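PDB 2B7K: SCO1 protein, which acts as a mitochondrial copper chaperone needed for cytochrome c oxidase subunits 1 and 2 to accumulate, probably by delivering copper to the oxidase. Local coordinates for residues E27-N32 / S106-T111; K42-Y47 / T78-F83; S73-T78 / G170-V175. All coordinates share one frame; numbering follows the deposited sequence.

All three contacts belong to the thioredoxin-like domain of Sco1. Contact 2, the most central, is a parallel strand pair inside the mixed sheet; contact 1 lies further out in the same sheet, where an antiparallel strand runs into a turn. Both are buried and joined by backbone hydrogen bonds, contact 1 adding a turn built round an aspartate, contact 2 amide and water bonds at one end. Phe83 and Leu110 link their neighbouring strands. Contact 3, partly at the surface, has no hydrogen bonds of its own and packs the end of helix 56-75 against helix 169-180 through apolar side chains. Ile174 joins contacts 3 and 2 through Ile45 and Leu79.

Contact 1 (E27-N32 / S106-T111); sequences EDMYGN and SILGLT
Leu108 begins strand 108-111 by laying its CD1 methyl 4.0 Å from CE1 of the Tyr30 ring, while CD2 meets CB of Asp28. Here, in the sheet of the thioredoxin-like domain, strand 25-28, antiparallel to 108-111, ends in a type I turn, Asp28 to Gly31, leading into strand 33-35. At Gly109 the backbone O receives a weak bond from Met29 N, and Gly109 N gives a weak hydrogen bond to Met29 SD at 3.4 Å. Leu110 faces Asp28 in a non-hydrogen-bonded pair and sets CD2 3.6 Å from Asp28 CA. With CG between its backbone N and carbonyl carbon (chi1 64°), Asp28 turns its carboxylate back over its own loop: OD1 takes Tyr30 N, forming an Asx turn, and Asn32 N from opposite faces of its plane, while OD2 offers its syn lone pair to Asn32 ND2. Replacing this aspartate with an alanine would probably leave those three donors without their acceptors and the turn less firmly fixed. Thr111 closes the pair with Glu27 through two backbone bonds, and its OG1 is held by Asp91 O. Beside it the Glu27 side chain runs the same way, with OE1 3.6 Å from Thr111 CG2.

Contact 2 (K42-Y47 / T78-F83); sequences KFSIIY and TLQPLF
Backbone hydrogen bonds join Phe43, Ile45 and Tyr47 to Gln80 and Leu82, the short strands 44-47 and 80-83 running parallel at 15°. Leu82 N to Ile45 O and Tyr47 N to Leu82 O both measure 2.9 Å, and Ile45 N donates to Gln80 O. Among side chains, Gln80 NE2 donates to Ser44 OG at 2.8 Å almost in the plane of its amide. An extended chain with CG opposite the backbone N (chi1 171°) carries the amide there, and NE2 also bonds to Asn38 O, which is consistent with the amide being held in this orientation. Gln80 OE1 accepts from a water, which in turn accepts from Lys42 NZ; a second water links Phe43 N to Thr78 O. Apolar contacts occupy both faces: Ile46 CG1 meets Leu82 CD1 on one, and Ile45 CG2 meets Pro81 CB at 3.9 Å on the other. There too the Tyr47 and Phe83 rings lie side by side, rim to rim, with CD2 of each 3.6 Å apart. Tyr47 OH bonds to Ser145 O, and its side chain touches Cys57, a probable copper ligand as inferred from relatives. With helix 56-75 between them, these strands form the beta-alpha-beta unit of a thioredoxin-like fold.

Contact 3 (S73-T78 / G170-V175); sequences SKYGIT and GVDKIV
Tyr75 and Val175 mark the closest backbone approach, their CA atoms 7.7 Å apart, where the end of helix 56-75 meets helix 169-180. Residues 170-175 are helical throughout, with Val171 O accepting from Val175 N, so Val171 and Val175 stand one turn apart on the same side. In the other segment Gly76 departs from helical backbone angles, with phi 62°, and the chain turns towards strand 80-85 and presents Ile77 to the same helix from beyond the bend. Side chains do the rest. Val175 sets CG2 over the centre of one face of the Tyr75 ring, a CH-pi contact 3.8 Å from the centroid and only 8° off the ring normal. The torsion of Tyr75, with CG opposite the carbonyl carbon (chi1 -55°), swings the ring across to this position. Val175 CG1 lies 4.0 Å from Tyr75 CD2, near the rim. At the opposite side of the ring from CD2, Val171 CG1 approaches CE1 obliquely at 3.9 Å. Ile77 CD1 lies 4.0 Å from Val175 CA and also meets the CG2 methyl, roughly at right angles to that methyl's approach to the ring. Val171 and Val175 also lean on Leu71 of helix 56-75. Between the two segments no hydrogen bond crosses, and methyl-to-ring and methyl-to-methyl packing joins them, consistent with shape fit rather than directed polar bonds setting this part of the packing.

Contact 1 (E27-N32 / S106-T111)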
# COMPACT_ATOMS: atom_id res chain seq x y z
N GLU A 27 -9.25 8.75 -4.70
CA GLU A 27 -9.58 9.66 -3.61
C GLU A 27 -9.23 8.92 -2.32
O GLU A 27 -9.31 7.70 -2.28
CB GLU A 27 -11.08 9.99 -3.60
CG GLU A 27 -11.98 8.79 -3.35
CD GLU A 27 -13.45 9.16 -3.18
OE1 GLU A 27 -14.29 8.25 -3.24
OE2 GLU A 27 -13.76 10.36 -2.99
N ASP A 28 -8.81 9.63 -1.28
CA ASP A 28 -8.52 8.92 -0.04
C ASP A 28 -9.82 8.81 0.72
O ASP A 28 -10.85 9.34 0.28
CB ASP A 28 -7.41 9.61 0.79
CG ASP A 28 -7.80 10.98 1.29
OD1 ASP A 28 -9.00 11.32 1.32
OD2 ASP A 28 -6.87 11.73 1.67
N MET A 29 -9.80 8.12 1.86
CA MET A 29 -11.02 7.90 2.63
C MET A 29 -11.63 9.15 3.24
O MET A 29 -12.70 9.08 3.85
CB MET A 29 -10.78 6.85 3.71
CG MET A 29 -9.66 7.20 4.66
SD MET A 29 -9.15 5.72 5.53
CE MET A 29 -8.40 6.41 6.99
N TYR A 30 -10.97 10.29 3.07
CA TYR A 30 -11.49 11.54 3.59
C TYR A 30 -12.03 12.39 2.45
O TYR A 30 -12.58 13.46 2.67
CB TYR A 30 -10.40 12.29 4.37
CG TYR A 30 -9.92 11.50 5.57
CD1 TYR A 30 -8.67 10.91 5.58
CD2 TYR A 30 -10.76 11.31 6.67
CE1 TYR A 30 -8.25 10.14 6.67
CE2 TYR A 30 -10.35 10.54 7.76
CZ TYR A 30 -9.10 9.96 7.75
OH TYR A 30 -8.70 9.19 8.82
N GLY A 31 -11.87 11.89 1.23
CA GLY A 31 -12.38 12.60 0.07
C GLY A 31 -11.35 13.39 -0.71
O GLY A 31 -11.68 13.97 -1.74
N ASN A 32 -10.11 13.43 -0.23
CA ASN A 32 -9.07 14.19 -0.92
C ASN A 32 -8.54 13.45 -2.15
O ASN A 32 -8.43 12.22 -2.15
CB ASN A 32 -7.88 14.47 0.01
CG ASN A 32 -8.29 15.14 1.29
OD1 ASN A 32 -8.96 16.17 1.28
ND2 ASN A 32 -7.88 14.56 2.41
N SER A 106 -1.82 5.00 10.54
CA SER A 106 -1.13 5.64 9.42
C SER A 106 -1.60 5.15 8.06
O SER A 106 -1.38 5.81 7.04
CB SER A 106 0.38 5.43 9.53
OG SER A 106 0.92 6.22 10.57
N ILE A 107 -2.23 3.99 8.03
CA ILE A 107 -2.71 3.42 6.78
C ILE A 107 -3.83 4.29 6.20
O ILE A 107 -4.81 4.59 6.87
CB ILE A 107 -3.22 1.98 6.98
CG1 ILE A 107 -2.09 1.10 7.54
CG2 ILE A 107 -3.70 1.40 5.65
CD1 ILE A 107 -2.55 -0.27 8.02
N LEU A 108 -3.66 4.70 4.95
CA LEU A 108 -4.66 5.54 4.31
C LEU A 108 -5.38 4.74 3.24
O LEU A 108 -4.74 4.20 2.33
CB LEU A 108 -4.00 6.76 3.67
CG LEU A 108 -4.93 7.77 2.98
CD1 LEU A 108 -5.85 8.43 4.00
CD2 LEU A 108 -4.08 8.82 2.27
N GLY A 109 -6.70 4.69 3.34
CA GLY A 109 -7.48 3.95 2.36
C GLY A 109 -7.77 4.79 1.13
O GLY A 109 -8.09 5.98 1.24
N LEU A 110 -7.62 4.18 -0.05
CA LEU A 110 -7.89 4.87 -1.32
C LEU A 110 -8.97 4.12 -2.08
O LEU A 110 -8.99 2.89 -2.09
CB LEU A 110 -6.64 4.92 -2.20
CG LEU A 110 -5.36 5.55 -1.66
CD1 LEU A 110 -4.32 5.62 -2.78
CD2 LEU A 110 -5.65 6.95 -1.11
N THR A 111 -9.85 4.87 -2.72
CA THR A 111 -10.92 4.25 -3.50
C THR A 111 -11.30 5.21 -4.62
O THR A 111 -10.65 6.23 -4.81
CB THR A 111 -12.15 3.94 -2.63
OG1 THR A 111 -13.13 3.25 -3.42
CG2 THR A 111 -12.76 5.21 -2.06

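Contact 2 (K42-Y47 / T78-F83)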
# COMPACT_ATOMS: atom_id res chain seq x y z
N LYS A 42 8.64 10.50 -1.02
CA LYS A 42 8.62 9.59 0.12
C LYS A 42 8.55 8.13 -0.29
O LYS A 42 8.27 7.82 -1.44
CB LYS A 42 7.45 9.94 1.05
CG LYS A 42 6.19 10.35 0.32
CD LYS A 42 5.25 11.10 1.25
CE LYS A 42 4.11 11.75 0.49
NZ LYS A 42 3.26 12.58 1.38
N PHE A 43 8.83 7.25 0.66
CA PHE A 43 8.76 5.82 0.39
C PHE A 43 7.34 5.41 0.74
O PHE A 43 6.88 5.66 1.85
CB PHE A 43 9.76 5.06 1.25
CG PHE A 43 11.07 4.81 0.56
CD1 PHE A 43 11.18 3.82 -0.41
CD2 PHE A 43 12.19 5.59 0.85
CE1 PHE A 43 12.38 3.61 -1.09
CE2 PHE A 43 13.39 5.38 0.18
CZ PHE A 43 13.49 4.39 -0.79
N SER A 44 6.65 4.82 -0.22
CA SER A 44 5.27 4.40 -0.00
C SER A 44 5.18 2.89 -0.09
O SER A 44 5.96 2.26 -0.79
CB SER A 44 4.37 5.03 -1.07
OG SER A 44 4.48 6.45 -1.06
N ILE A 45 4.24 2.32 0.65
CA ILE A 45 4.04 0.89 0.60
C ILE A 45 2.54 0.71 0.32
O ILE A 45 1.69 1.17 1.08
CB ILE A 45 4.50 0.20 1.91
CG1 ILE A 45 4.38 -1.32 1.74
CG2 ILE A 45 3.71 0.73 3.11
CD1 ILE A 45 5.22 -2.12 2.74
N ILE A 46 2.25 0.06 -0.79
CA ILE A 46 0.87 -0.14 -1.24
C ILE A 46 0.37 -1.57 -1.13
O ILE A 46 1.08 -2.51 -1.47
CB ILE A 46 0.73 0.31 -2.70
CG1 ILE A 46 1.20 1.76 -2.84
CG2 ILE A 46 -0.71 0.15 -3.17
CD1 ILE A 46 1.33 2.23 -4.27
N TYR A 47 -0.85 -1.71 -0.65
CA TYR A 47 -1.46 -3.03 -0.53
C TYR A 47 -2.85 -2.97 -1.15
O TYR A 47 -3.64 -2.09 -0.82
CB TYR A 47 -1.58 -3.45 0.94
CG TYR A 47 -2.28 -4.79 1.11
CD1 TYR A 47 -1.68 -5.97 0.66
CD2 TYR A 47 -3.55 -4.87 1.66
CE1 TYR A 47 -2.33 -7.20 0.76
CE2 TYR A 47 -4.22 -6.10 1.77
CZ TYR A 47 -3.61 -7.26 1.31
OH TYR A 47 -4.28 -8.46 1.39
N THR A 78 9.77 6.39 8.38
CA THR A 78 8.33 6.62 8.26
C THR A 78 7.89 6.42 6.80
O THR A 78 8.36 7.12 5.90
CB THR A 78 7.95 8.06 8.67
OG1 THR A 78 8.37 8.30 10.02
CG2 THR A 78 6.44 8.27 8.57
N LEU A 79 7.01 5.45 6.58
CA LEU A 79 6.53 5.19 5.23
C LEU A 79 5.14 5.79 5.03
O LEU A 79 4.50 6.23 5.99
CB LEU A 79 6.43 3.68 4.97
CG LEU A 79 7.65 2.78 5.18
CD1 LEU A 79 7.23 1.33 4.94
CD2 LEU A 79 8.78 3.17 4.23
N GLN A 80 4.69 5.81 3.78
CA GLN A 80 3.36 6.29 3.43
C GLN A 80 2.60 5.01 3.07
O GLN A 80 2.66 4.55 1.93
CB GLN A 80 3.39 7.22 2.20
CG GLN A 80 1.98 7.54 1.68
CD GLN A 80 1.94 8.63 0.64
OE1 GLN A 80 1.26 9.64 0.81
NE2 GLN A 80 2.67 8.44 -0.46
N PRO A 81 1.89 4.42 4.04
CA PRO A 81 1.14 3.19 3.79
C PRO A 81 -0.21 3.47 3.15
O PRO A 81 -0.97 4.32 3.63
CB PRO A 81 1.01 2.57 5.18
CG PRO A 81 0.91 3.76 6.06
CD PRO A 81 1.88 4.77 5.47
N LEU A 82 -0.49 2.76 2.07
CA LEU A 82 -1.73 2.96 1.33
C LEU A 82 -2.47 1.65 1.11
O LEU A 82 -1.88 0.66 0.70
CB LEU A 82 -1.43 3.58 -0.04
CG LEU A 82 -0.63 4.89 -0.00
CD1 LEU A 82 -0.16 5.26 -1.41
CD2 LEU A 82 -1.52 5.99 0.58
N PHE A 83 -3.77 1.66 1.41
CA PHE A 83 -4.62 0.49 1.21
C PHE A 83 -5.55 0.85 0.06
O PHE A 83 -6.41 1.72 0.19
CB PHE A 83 -5.46 0.19 2.45
CG PHE A 83 -6.41 -0.96 2.28
CD1 PHE A 83 -7.79 -0.77 2.41
CD2 PHE A 83 -5.94 -2.24 1.99
CE1 PHE A 83 -8.68 -1.85 2.26
CE2 PHE A 83 -6.82 -3.32 1.83
CZ PHE A 83 -8.19 -3.13 1.97
O HOH W 1 0.38 12.15 0.11
O HOH W 2 8.81 8.13 3.53

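Contact 3 (S73-T78 / G170-V175)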
# COMPACT_ATOMS: atom_id res chain seq x y z
N SER A 73 9.97 3.03 15.31
CA SER A 73 10.62 2.95 16.62
C SER A 73 12.08 2.51 16.60
O SER A 73 12.92 3.09 17.29
CB SER A 73 9.81 2.02 17.54
OG SER A 73 9.85 0.67 17.12
N LYS A 74 12.41 1.51 15.79
CA LYS A 74 13.79 1.01 15.74
C LYS A 74 14.72 1.67 14.72
O LYS A 74 15.93 1.72 14.93
CB LYS A 74 13.80 -0.50 15.50
CG LYS A 74 13.12 -1.30 16.59
CD LYS A 74 13.15 -2.78 16.26
CE LYS A 74 12.44 -3.60 17.33
NZ LYS A 74 12.32 -5.03 16.93
N TYR A 75 14.17 2.18 13.63
CA TYR A 75 15.00 2.79 12.59
C TYR A 75 14.65 4.23 12.25
O TYR A 75 15.32 4.86 11.43
CB TYR A 75 14.95 1.93 11.32
CG TYR A 75 15.35 0.50 11.56
CD1 TYR A 75 14.41 -0.45 11.97
CD2 TYR A 75 16.67 0.09 11.42
CE1 TYR A 75 14.78 -1.76 12.25
CE2 TYR A 75 17.06 -1.22 11.69
CZ TYR A 75 16.11 -2.14 12.10
OH TYR A 75 16.49 -3.44 12.38
N GLY A 76 13.61 4.76 12.88
CA GLY A 76 13.20 6.13 12.61
C GLY A 76 12.78 6.32 11.17
O GLY A 76 12.96 7.40 10.59
N ILE A 77 12.23 5.27 10.58
CA ILE A 77 11.77 5.31 9.20
C ILE A 77 10.26 5.46 9.18
O ILE A 77 9.56 4.74 9.89
CB ILE A 77 12.15 4.01 8.44
CG1 ILE A 77 13.66 3.98 8.18
CG2 ILE A 77 11.36 3.91 7.13
CD1 ILE A 77 14.14 2.68 7.54
N THR A 78 9.77 6.39 8.38
CA THR A 78 8.33 6.62 8.26
C THR A 78 7.89 6.42 6.80
O THR A 78 8.36 7.12 5.90
CB THR A 78 7.95 8.06 8.67
OG1 THR A 78 8.37 8.30 10.02
CG2 THR A 78 6.44 8.27 8.57
N GLY A 170 10.61 -8.73 6.68
CA GLY A 170 10.01 -7.68 5.87
C GLY A 170 10.62 -6.34 6.25
O GLY A 170 10.93 -5.51 5.41
N VAL A 171 10.80 -6.14 7.55
CA VAL A 171 11.39 -4.89 8.01
C VAL A 171 12.82 -4.77 7.48
O VAL A 171 13.21 -3.71 7.00
CB VAL A 171 11.41 -4.82 9.55
CG1 VAL A 171 12.27 -3.64 10.01
CG2 VAL A 171 9.99 -4.67 10.08
N ASP A 172 13.59 -5.85 7.56
CA ASP A 172 14.98 -5.83 7.09
C ASP A 172 15.09 -5.39 5.63
O ASP A 172 15.96 -4.59 5.28
CB ASP A 172 15.63 -7.22 7.24
CG ASP A 172 15.74 -7.67 8.70
OD1 ASP A 172 15.93 -6.80 9.58
OD2 ASP A 172 15.66 -8.89 8.96
N LYS A 173 14.19 -5.91 4.79
CA LYS A 173 14.19 -5.59 3.37
C LYS A 173 13.85 -4.13 3.10
O LYS A 173 14.45 -3.48 2.25
CB LYS A 173 13.19 -6.49 2.63
CG LYS A 173 13.27 -6.39 1.11
CD LYS A 173 14.60 -6.92 0.60
CE LYS A 173 14.63 -7.01 -0.92
NZ LYS A 173 15.90 -7.60 -1.40
N ILE A 174 12.87 -3.60 3.83
CA ILE A 174 12.48 -2.21 3.65
C ILE A 174 13.62 -1.28 4.09
O ILE A 174 13.96 -0.33 3.39
CB ILE A 174 11.19 -1.91 4.44
CG1 ILE A 174 10.04 -2.72 3.83
CG2 ILE A 174 10.87 -0.42 4.41
CD1 ILE A 174 8.74 -2.66 4.61
N VAL A 175 14.21 -1.57 5.25
CA VAL A 175 15.32 -0.75 5.75
C VAL A 175 16.43 -0.66 4.71
O VAL A 175 16.94 0.42 4.42
CB VAL A 175 15.89 -1.34 7.06
CG1 VAL A 175 17.12 -0.55 7.51
CG2 VAL A 175 14.81 -1.31 8.15